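Side-chain contacts in phosphoribosylformylglycinamidine synthase 2 (Thermus thermophilus, PDB 3VIU), which belongs to the AIR synthase related (PurM-like) family, carries two copies of its paired N- and C-terminal domains, and is seen here with adenosine-5'-diphosphate and magnesium: residues A[294-299]-A[345-350]; A[371-376]-A[532-537]; A[450-455]-A[585-590]. All coordinates share one frame; numbering follows the deposited sequence.

Contact 1 of 3, residues A[294-299]-A[345-350]; sequences MTPEEL and VLFRGE
Glu298 OE2 is gripped twice, by the backbone N of Thr295 and by a salt bridge from Arg206, which probably steadies the first turn of helix 296-301, where Pro296 and Leu299 meet the ring of Phe347. The Thr295 N to Glu298 OE2 bond is 2.8 Å long with an N-H...O angle of 154°, and the donor stands above the carboxylate plane. Thr295 is the N-cap, so a glutamate three residues on that takes up its amide supplies one half of a capping box. The hydroxyl of Thr295 makes a weak bond to the carboxylate of Glu297. Proline suits the first helical position, since it has no amide hydrogen to lose there and offers a stiff apolar ring to a neighbour. Pro296 CG comes to 3.4 Å from Phe347 CD1. Beside it, Pro296 CD is 4.0 Å from Phe347 CE1. The two side chains cross at about a right angle, and the pyrrolidine corner approaches the aromatic ring obliquely.

Phe347 ends strand 342-347 and opens a type I' turn to Glu350, the tight link of a two-residue beta hairpin at the border of the mixed sheet in the first of the two C-terminal AIR synthase related domains. Glu350 N bonds to Phe347 O at 2.8 Å. Arg348 and Gly349 both take the positive phi of a type I' turn, which a glycine adopts easily. With CG opposite the backbone N (chi1 179°), the phenyl ring reaches out from the hairpin to the helix start. Arg348 lays its CG over the centre of one ring face, 3.6 Å above the plane. Farther along the ring, Leu299 CD1 lies 4.2 Å from Phe347 CE2, and the carbonyl O of selenomethionine Met294 is 4.1 Å from Phe347 CZ.

Contact 2 of 3, residues A[371-376]-A[532-537]; sequences REDPEV and GKRIPP
The start of helix 374-380 and the short strand 533-534 stay well apart, with the CA atoms of Asp373 and Arg534 10.6 Å from each other, so a long side chain from one side must span most of the gap. Arginine has the length for this. Its chain bends at chi3 (-54°), and the guanidinium meets the aspartate as the two side chains slide past each other in opposite directions. Arg534 NH1 donates to Asp373 OD1 over 3.3 Å in a fairly straight bond, at 160°. The oxygen lies at the guanidinium edge, almost in its plane, and answers with its anti lone pair, the one facing away from OD2. The planes are turned 55° from each other and OD1 alone of the two oxygens meets the guanidinium, so this is no flat two-pronged pairing; Arg534 NH2 is 3.5 Å from the same Asp373 OD1. The bridge is long, and the stronger polar partner of Arg534 is Glu500 of helix 495-515, which binds NE. Two acidic groups thus share one guanidinium and probably balance its charge. Val376 lies more loosely against the guanidinium edge, its CG2 4.4 Å from Arg534 NH1.

The other aspartate oxygen is engaged at home. Glu375 N gives its hydrogen to Asp373 OD2 at 3.0 Å, from above the carboxylate plane. Aspartate is apt here, short enough to turn back on the amide of Glu375, and its negative charge would be welcome at the positive end of a helix dipole. Asp373 followed by Pro374 is thus a classic N-cap, here tied by its spare oxygen to the small 529-530/533-534 hairpin of the second N-terminal AIR synthase related domain.

Contact 3 of 3, residues A[450-455]-A[585-590]; sequences NPRYSR and GKEFGH
A salt-bridge network of Arg452, Arg455 and Glu587 joins the short helix 451-456, in the second N-terminal AIR synthase related domain, to the loop after helix 578-584 in the C-terminal domain that follows. Arg452 and Arg455 stand three positions apart, close to one helical turn, so both can reach a single carboxylate. Glu587 holds CG between its backbone N and carbonyl carbon (chi1 73°) and then runs extended, carrying the carboxylate to the helix. Arg452 NH1 donates to Glu587 OE2 at 2.9 Å, bent to 134°. The oxygen sits close to the guanidinium plane, yet the nitrogen reaches it from above the carboxylate plane, and the two flat groups stand 87° apart. Glu587 OE2 also rests against the aliphatic stem, 3.3 Å from Arg452 CG.

Arg455 folds back at chi2 and chi3 and serves the other oxygen mainly through water. The water accepts from Arg455 NH2 at 2.9 Å and donates to Glu587 OE1 at the same distance, 2.9 Å, while the direct ion pair between Arg455 NH2 and Glu587 OE1 is long, 3.8 Å. The water lies at the guanidinium edge, in its plane. At the start of the helix, Asn450 O receives both Ser454 N and Ser454 OG, the latter at 2.8 Å, which fixes the first helical turn.

His164 NE2 makes a second bond to Glu587 OE2, and Tyr581 forms a cation-pi contact with Arg452. With cationic groups at both oxygens, the glutamate is probably held ionised, and its two differently served ends should resist rotation of the carboxylate.

How the contacts relate
From the N terminus, contact 1 comes first, closing a loop of 45 residues within the first C-terminal AIR synthase related domain. It is complete before contact 2 opens, and the nearest atoms of the two remain about 29 Å apart. Contacts 2 and 3 cross: the chain passes 371-376, 450-455, 532-537 and 585-590 in turn, so neither loop encloses the other. Their centres are about 12 Å apart and they touch, with a weak hydrogen bond from Arg455 NH1 to Arg534 O and with Val376 packed on the backbone of Arg455. Together they gather helix 374-380, the second N-terminal domain and its C-terminal partner, far from contact 1.

Contact 1 of 3, residues A[294-299]-A[345-350]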
loop_
_atom_site.group_PDB
_atom_site.type_symbol
_atom_site.label_atom_id
_atom_site.label_comp_id
_atom_site.label_asym_id
_atom_site.label_seq_id
_atom_site.Cartn_x
_atom_site.Cartn_y
_atom_site.Cartn_z
HETATM N N MSE A 294 -3.741 -27.352 24.872
HETATM C CA MSE A 294 -2.906 -26.245 24.443
HETATM C C MSE A 294 -2.172 -25.647 25.627
HETATM O O MSE A 294 -2.776 -25.331 26.648
HETATM C CB MSE A 294 -3.757 -25.180 23.765
HETATM C CG MSE A 294 -4.294 -25.628 22.430
HETATM SE SE MSE A 294 -5.216 -24.208 21.534
HETATM C CE MSE A 294 -3.694 -23.123 21.015
ATOM N N THR A 295 -0.863 -25.495 25.483
ATOM C CA THR A 295 -0.038 -24.945 26.545
ATOM C C THR A 295 -0.127 -23.421 26.620
ATOM O O THR A 295 -0.582 -22.764 25.678
ATOM C CB THR A 295 1.420 -25.350 26.349
ATOM O OG1 THR A 295 1.883 -24.878 25.077
ATOM C CG2 THR A 295 1.547 -26.856 26.398
ATOM N N PRO A 296 0.291 -22.838 27.754
ATOM C CA PRO A 296 0.231 -21.381 27.881
ATOM C C PRO A 296 0.839 -20.611 26.703
ATOM O O PRO A 296 0.169 -19.765 26.116
ATOM C CB PRO A 296 0.947 -21.131 29.203
ATOM C CG PRO A 296 0.499 -22.307 30.017
ATOM C CD PRO A 296 0.652 -23.461 29.041
ATOM N N GLU A 297 2.085 -20.906 26.340
ATOM C CA GLU A 297 2.714 -20.190 25.230
ATOM C C GLU A 297 1.953 -20.344 23.910
ATOM O O GLU A 297 1.887 -19.405 23.121
ATOM C CB GLU A 297 4.186 -20.610 25.049
ATOM C CG GLU A 297 4.440 -22.055 24.642
ATOM C CD GLU A 297 4.391 -23.024 25.812
ATOM O OE1 GLU A 297 4.684 -24.222 25.601
ATOM O OE2 GLU A 297 4.060 -22.596 26.939
ATOM N N GLU A 298 1.368 -21.515 23.678
ATOM C CA GLU A 298 0.593 -21.759 22.460
ATOM C C GLU A 298 -0.610 -20.829 22.373
ATOM O O GLU A 298 -0.913 -20.284 21.311
ATOM C CB GLU A 298 0.107 -23.205 22.414
ATOM C CG GLU A 298 1.183 -24.199 22.033
ATOM C CD GLU A 298 0.718 -25.636 22.149
ATOM O OE1 GLU A 298 1.419 -26.518 21.616
ATOM O OE2 GLU A 298 -0.338 -25.883 22.780
ATOM N N LEU A 299 -1.304 -20.654 23.490
ATOM C CA LEU A 299 -2.465 -19.782 23.507
ATOM C C LEU A 299 -2.010 -18.343 23.338
ATOM O O LEU A 299 -2.575 -17.588 22.542
ATOM C CB LEU A 299 -3.235 -19.947 24.822
ATOM C CG LEU A 299 -3.891 -21.325 25.025
ATOM C CD1 LEU A 299 -4.374 -21.474 26.457
ATOM C CD2 LEU A 299 -5.043 -21.495 24.040
ATOM N N VAL A 345 -0.246 -12.888 33.055
ATOM C CA VAL A 345 -0.964 -13.985 32.435
ATOM C C VAL A 345 -1.310 -15.102 33.422
ATOM O O VAL A 345 -0.427 -15.687 34.060
ATOM C CB VAL A 345 -0.153 -14.557 31.258
ATOM C CG1 VAL A 345 -0.969 -15.608 30.525
ATOM C CG2 VAL A 345 0.235 -13.427 30.308
ATOM N N LEU A 346 -2.604 -15.375 33.548
ATOM C CA LEU A 346 -3.096 -16.419 34.435
ATOM C C LEU A 346 -3.548 -17.633 33.639
ATOM O O LEU A 346 -4.150 -17.507 32.571
ATOM C CB LEU A 346 -4.269 -15.911 35.280
ATOM C CG LEU A 346 -3.992 -14.786 36.280
ATOM C CD1 LEU A 346 -5.260 -14.485 37.069
ATOM C CD2 LEU A 346 -2.869 -15.194 37.223
ATOM N N PHE A 347 -3.242 -18.813 34.164
ATOM C CA PHE A 347 -3.629 -20.056 33.523
ATOM C C PHE A 347 -3.822 -21.097 34.609
ATOM O O PHE A 347 -2.961 -21.271 35.472
ATOM C CB PHE A 347 -2.557 -20.522 32.535
ATOM C CG PHE A 347 -2.881 -21.828 31.860
ATOM C CD1 PHE A 347 -2.112 -22.959 32.100
ATOM C CD2 PHE A 347 -3.946 -21.921 30.969
ATOM C CE1 PHE A 347 -2.397 -24.172 31.457
ATOM C CE2 PHE A 347 -4.240 -23.125 30.321
ATOM C CZ PHE A 347 -3.464 -24.250 30.565
ATOM N N ARG A 348 -4.966 -21.770 34.568
ATOM C CA ARG A 348 -5.301 -22.796 35.542
ATOM C C ARG A 348 -4.882 -22.399 36.956
ATOM O O ARG A 348 -4.155 -23.127 37.626
ATOM C CB ARG A 348 -4.655 -24.124 35.135
ATOM C CG ARG A 348 -5.159 -24.664 33.790
ATOM C CD ARG A 348 -4.440 -25.944 33.352
ATOM N NE ARG A 348 -4.662 -27.074 34.255
ATOM C CZ ARG A 348 -5.746 -27.848 34.242
ATOM N NH1 ARG A 348 -5.853 -28.853 35.102
ATOM N NH2 ARG A 348 -6.721 -27.625 33.364
ATOM N N GLY A 349 -5.331 -21.223 37.385
ATOM C CA GLY A 349 -5.042 -20.728 38.725
ATOM C C GLY A 349 -3.658 -20.187 39.054
ATOM O O GLY A 349 -3.452 -19.616 40.125
ATOM N N GLU A 350 -2.709 -20.341 38.143
ATOM C CA GLU A 350 -1.354 -19.877 38.395
ATOM C C GLU A 350 -0.926 -18.710 37.524
ATOM O O GLU A 350 -1.439 -18.515 36.421
ATOM C CB GLU A 350 -0.375 -21.030 38.181
ATOM C CG GLU A 350 -0.542 -22.162 39.164
ATOM C CD GLU A 350 0.046 -21.830 40.522
ATOM O OE1 GLU A 350 -0.153 -20.688 41.002
ATOM O OE2 GLU A 350 0.704 -22.716 41.110
#

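Contact 2 of 3, residues A[371-376]-A[532-537]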
loop_
_atom_site.group_PDB
_atom_site.type_symbol
_atom_site.label_atom_id
_atom_site.label_comp_id
_atom_site.label_asym_id
_atom_site.label_seq_id
_atom_site.Cartn_x
_atom_site.Cartn_y
_atom_site.Cartn_z
ATOM N N ARG A 371 26.474 1.955 3.460
ATOM C CA ARG A 371 27.439 2.181 2.398
ATOM C C ARG A 371 26.831 1.562 1.158
ATOM O O ARG A 371 26.448 0.386 1.158
ATOM C CB ARG A 371 28.790 1.514 2.690
ATOM C CG ARG A 371 29.868 1.953 1.713
ATOM C CD ARG A 371 31.229 1.345 2.004
ATOM N NE ARG A 371 31.424 0.083 1.304
ATOM C CZ ARG A 371 31.459 -1.102 1.901
ATOM N NH1 ARG A 371 31.312 -1.183 3.221
ATOM N NH2 ARG A 371 31.642 -2.204 1.177
ATOM N N GLU A 372 26.736 2.352 0.099
ATOM C CA GLU A 372 26.149 1.859 -1.132
ATOM C C GLU A 372 26.898 0.701 -1.791
ATOM O O GLU A 372 28.129 0.680 -1.850
ATOM C CB GLU A 372 25.994 3.003 -2.137
ATOM C CG GLU A 372 25.410 2.547 -3.451
ATOM C CD GLU A 372 24.918 3.693 -4.302
ATOM O OE1 GLU A 372 25.708 4.631 -4.559
ATOM O OE2 GLU A 372 23.738 3.644 -4.713
ATOM N N ASP A 373 26.123 -0.264 -2.276
ATOM C CA ASP A 373 26.639 -1.430 -2.980
ATOM C C ASP A 373 27.348 -0.879 -4.233
ATOM O O ASP A 373 26.720 -0.263 -5.101
ATOM C CB ASP A 373 25.453 -2.333 -3.347
ATOM C CG ASP A 373 25.854 -3.565 -4.134
ATOM O OD1 ASP A 373 24.994 -4.454 -4.275
ATOM O OD2 ASP A 373 27.001 -3.652 -4.617
ATOM N N PRO A 374 28.673 -1.075 -4.331
ATOM C CA PRO A 374 29.405 -0.567 -5.494
ATOM C C PRO A 374 28.826 -0.973 -6.845
ATOM O O PRO A 374 28.950 -0.234 -7.823
ATOM C CB PRO A 374 30.832 -1.088 -5.271
ATOM C CG PRO A 374 30.626 -2.319 -4.428
ATOM C CD PRO A 374 29.554 -1.872 -3.461
ATOM N N GLU A 375 28.187 -2.135 -6.901
ATOM C CA GLU A 375 27.609 -2.596 -8.158
ATOM C C GLU A 375 26.398 -1.763 -8.539
ATOM O O GLU A 375 26.128 -1.555 -9.723
ATOM C CB GLU A 375 27.235 -4.081 -8.070
ATOM C CG GLU A 375 28.441 -4.961 -7.785
ATOM C CD GLU A 375 29.587 -4.721 -8.769
ATOM O OE1 GLU A 375 30.763 -4.877 -8.361
ATOM O OE2 GLU A 375 29.306 -4.385 -9.945
ATOM N N VAL A 376 25.665 -1.288 -7.542
ATOM C CA VAL A 376 24.512 -0.443 -7.822
ATOM C C VAL A 376 25.019 0.855 -8.460
ATOM O O VAL A 376 24.467 1.319 -9.456
ATOM C CB VAL A 376 23.724 -0.113 -6.534
ATOM C CG1 VAL A 376 22.700 0.974 -6.807
ATOM C CG2 VAL A 376 23.030 -1.368 -6.026
ATOM N N GLY A 532 22.594 -13.447 -0.213
ATOM C CA GLY A 532 23.244 -12.193 -0.543
ATOM C C GLY A 532 22.533 -11.421 -1.643
ATOM O O GLY A 532 22.986 -10.347 -2.039
ATOM N N LYS A 533 21.434 -11.965 -2.161
ATOM C CA LYS A 533 20.677 -11.265 -3.200
ATOM C C LYS A 533 19.552 -10.457 -2.548
ATOM O O LYS A 533 18.646 -11.023 -1.945
ATOM C CB LYS A 533 20.075 -12.251 -4.203
ATOM C CG LYS A 533 19.339 -11.556 -5.338
ATOM C CD LYS A 533 18.643 -12.540 -6.252
ATOM C CE LYS A 533 17.837 -11.816 -7.309
ATOM N NZ LYS A 533 17.109 -12.761 -8.183
ATOM N N ARG A 534 19.621 -9.135 -2.667
ATOM C CA ARG A 534 18.612 -8.258 -2.073
ATOM C C ARG A 534 17.559 -7.853 -3.098
ATOM O O ARG A 534 17.884 -7.618 -4.259
ATOM C CB ARG A 534 19.266 -6.988 -1.508
ATOM C CG ARG A 534 20.453 -7.232 -0.581
ATOM C CD ARG A 534 20.885 -5.957 0.131
ATOM N NE ARG A 534 21.155 -4.861 -0.794
ATOM C CZ ARG A 534 22.133 -4.861 -1.694
ATOM N NH1 ARG A 534 22.300 -3.819 -2.498
ATOM N NH2 ARG A 534 22.947 -5.904 -1.788
ATOM N N ILE A 535 16.298 -7.783 -2.675
ATOM C CA ILE A 535 15.230 -7.370 -3.584
ATOM C C ILE A 535 15.445 -5.893 -3.847
ATOM O O ILE A 535 16.120 -5.220 -3.082
ATOM C CB ILE A 535 13.823 -7.500 -2.957
ATOM C CG1 ILE A 535 13.744 -6.618 -1.709
ATOM C CG2 ILE A 535 13.503 -8.972 -2.646
ATOM C CD1 ILE A 535 12.381 -6.547 -1.087
ATOM N N PRO A 536 14.898 -5.373 -4.952
ATOM C CA PRO A 536 15.076 -3.945 -5.222
ATOM C C PRO A 536 14.407 -3.219 -4.064
ATOM O O PRO A 536 13.371 -3.662 -3.591
ATOM C CB PRO A 536 14.302 -3.743 -6.523
ATOM C CG PRO A 536 14.496 -5.051 -7.220
ATOM C CD PRO A 536 14.268 -6.053 -6.098
ATOM N N PRO A 537 14.998 -2.124 -3.571
ATOM C CA PRO A 537 14.354 -1.415 -2.459
ATOM C C PRO A 537 12.929 -1.102 -2.908
ATOM O O PRO A 537 12.722 -0.595 -4.004
ATOM C CB PRO A 537 15.214 -0.167 -2.304
ATOM C CG PRO A 537 16.574 -0.667 -2.684
ATOM C CD PRO A 537 16.285 -1.501 -3.919
#

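Contact 3 of 3, residues A[450-455]-A[585-590]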
loop_
_atom_site.group_PDB
_atom_site.type_symbol
_atom_site.label_atom_id
_atom_site.label_comp_id
_atom_site.label_asym_id
_atom_site.label_seq_id
_atom_site.Cartn_x
_atom_site.Cartn_y
_atom_site.Cartn_z
ATOM N N ASN A 450 8.379 2.093 -8.551
ATOM C CA ASN A 450 9.066 1.596 -9.725
ATOM C C ASN A 450 10.361 0.917 -9.265
ATOM O O ASN A 450 11.297 1.575 -8.831
ATOM C CB ASN A 450 9.350 2.786 -10.652
ATOM C CG ASN A 450 10.047 2.384 -11.942
ATOM O OD1 ASN A 450 9.731 2.914 -13.011
ATOM N ND2 ASN A 450 11.007 1.462 -11.851
ATOM N N PRO A 451 10.429 -0.418 -9.364
ATOM C CA PRO A 451 11.623 -1.165 -8.944
ATOM C C PRO A 451 12.918 -0.864 -9.688
ATOM O O PRO A 451 13.997 -0.951 -9.101
ATOM C CB PRO A 451 11.190 -2.621 -9.092
ATOM C CG PRO A 451 10.211 -2.567 -10.198
ATOM C CD PRO A 451 9.399 -1.333 -9.882
ATOM N N ARG A 452 12.821 -0.517 -10.970
ATOM C CA ARG A 452 14.017 -0.208 -11.756
ATOM C C ARG A 452 14.680 1.057 -11.219
ATOM O O ARG A 452 15.881 1.075 -10.970
ATOM C CB ARG A 452 13.650 -0.049 -13.234
ATOM C CG ARG A 452 13.008 -1.299 -13.824
ATOM C CD ARG A 452 12.820 -1.197 -15.327
ATOM N NE ARG A 452 12.276 -2.429 -15.903
ATOM C CZ ARG A 452 12.871 -3.619 -15.843
ATOM N NH1 ARG A 452 14.035 -3.754 -15.225
ATOM N NH2 ARG A 452 12.313 -4.673 -16.419
ATOM N N TYR A 453 13.890 2.106 -11.022
ATOM C CA TYR A 453 14.399 3.364 -10.473
ATOM C C TYR A 453 14.971 3.095 -9.076
ATOM O O TYR A 453 16.077 3.527 -8.735
ATOM C CB TYR A 453 13.270 4.386 -10.306
ATOM C CG TYR A 453 12.565 4.835 -11.567
ATOM C CD1 TYR A 453 11.528 5.767 -11.499
ATOM C CD2 TYR A 453 12.958 4.379 -12.824
ATOM C CE1 TYR A 453 10.900 6.240 -12.643
ATOM C CE2 TYR A 453 12.342 4.847 -13.973
ATOM C CZ TYR A 453 11.314 5.777 -13.877
ATOM O OH TYR A 453 10.706 6.252 -15.012
ATOM N N SER A 454 14.190 2.375 -8.277
ATOM C CA SER A 454 14.544 2.066 -6.900
ATOM C C SER A 454 15.821 1.231 -6.723
ATOM O O SER A 454 16.621 1.497 -5.825
ATOM C CB SER A 454 13.341 1.398 -6.220
ATOM O OG SER A 454 12.176 2.232 -6.279
ATOM N N ARG A 455 16.024 0.235 -7.579
ATOM C CA ARG A 455 17.217 -0.595 -7.493
ATOM C C ARG A 455 18.468 0.234 -7.794
ATOM O O ARG A 455 19.469 0.131 -7.095
ATOM C CB ARG A 455 17.095 -1.781 -8.467
ATOM C CG ARG A 455 18.413 -2.416 -8.944
ATOM C CD ARG A 455 19.301 -2.913 -7.816
ATOM N NE ARG A 455 18.745 -4.049 -7.085
ATOM C CZ ARG A 455 18.479 -5.235 -7.627
ATOM N NH1 ARG A 455 17.981 -6.210 -6.877
ATOM N NH2 ARG A 455 18.696 -5.446 -8.917
ATOM N N GLY A 585 17.715 -5.582 -22.811
ATOM C CA GLY A 585 17.489 -6.683 -21.902
ATOM C C GLY A 585 18.095 -6.366 -20.548
ATOM O O GLY A 585 18.130 -7.213 -19.663
ATOM N N LYS A 586 18.559 -5.134 -20.374
ATOM C CA LYS A 586 19.187 -4.758 -19.117
ATOM C C LYS A 586 18.646 -3.470 -18.503
ATOM O O LYS A 586 17.858 -2.750 -19.126
ATOM C CB LYS A 586 20.703 -4.666 -19.331
ATOM C CG LYS A 586 21.282 -5.954 -19.943
ATOM C CD LYS A 586 22.805 -6.041 -19.852
ATOM C CE LYS A 586 23.508 -5.126 -20.835
ATOM N NZ LYS A 586 24.988 -5.203 -20.662
ATOM N N GLU A 587 19.045 -3.203 -17.262
ATOM C CA GLU A 587 18.616 -1.995 -16.570
ATOM C C GLU A 587 19.842 -1.332 -15.972
ATOM O O GLU A 587 20.567 -1.927 -15.176
ATOM C CB GLU A 587 17.578 -2.300 -15.478
ATOM C CG GLU A 587 18.115 -2.979 -14.237
ATOM C CD GLU A 587 17.087 -3.074 -13.108
ATOM O OE1 GLU A 587 17.471 -3.522 -12.008
ATOM O OE2 GLU A 587 15.905 -2.712 -13.312
ATOM N N PHE A 588 20.076 -0.092 -16.380
ATOM C CA PHE A 588 21.232 0.658 -15.918
ATOM C C PHE A 588 21.009 2.129 -16.230
ATOM O O PHE A 588 19.974 2.492 -16.773
ATOM C CB PHE A 588 22.492 0.134 -16.624
ATOM C CG PHE A 588 22.420 0.195 -18.127
ATOM C CD1 PHE A 588 22.946 1.282 -18.819
ATOM C CD2 PHE A 588 21.828 -0.837 -18.851
ATOM C CE1 PHE A 588 22.885 1.338 -20.219
ATOM C CE2 PHE A 588 21.760 -0.794 -20.249
ATOM C CZ PHE A 588 22.289 0.293 -20.934
ATOM N N GLY A 589 21.976 2.972 -15.894
ATOM C CA GLY A 589 21.822 4.391 -16.154
ATOM C C GLY A 589 21.115 5.091 -15.012
ATOM O O GLY A 589 20.559 4.442 -14.136
ATOM N N HIS A 590 21.136 6.418 -15.016
ATOM C CA HIS A 590 20.483 7.186 -13.968
ATOM C C HIS A 590 18.976 7.245 -14.204
ATOM O O HIS A 590 18.531 7.402 -15.333
ATOM C CB HIS A 590 21.035 8.613 -13.931
ATOM C CG HIS A 590 20.690 9.363 -12.677
ATOM N ND1 HIS A 590 21.442 9.276 -11.525
ATOM C CD2 HIS A 590 19.653 10.187 -12.386
ATOM C CE1 HIS A 590 20.884 10.011 -10.579
ATOM N NE2 HIS A 590 19.798 10.574 -11.076
HETATM O O HOH W 1 20.138 -4.252 -11.074
#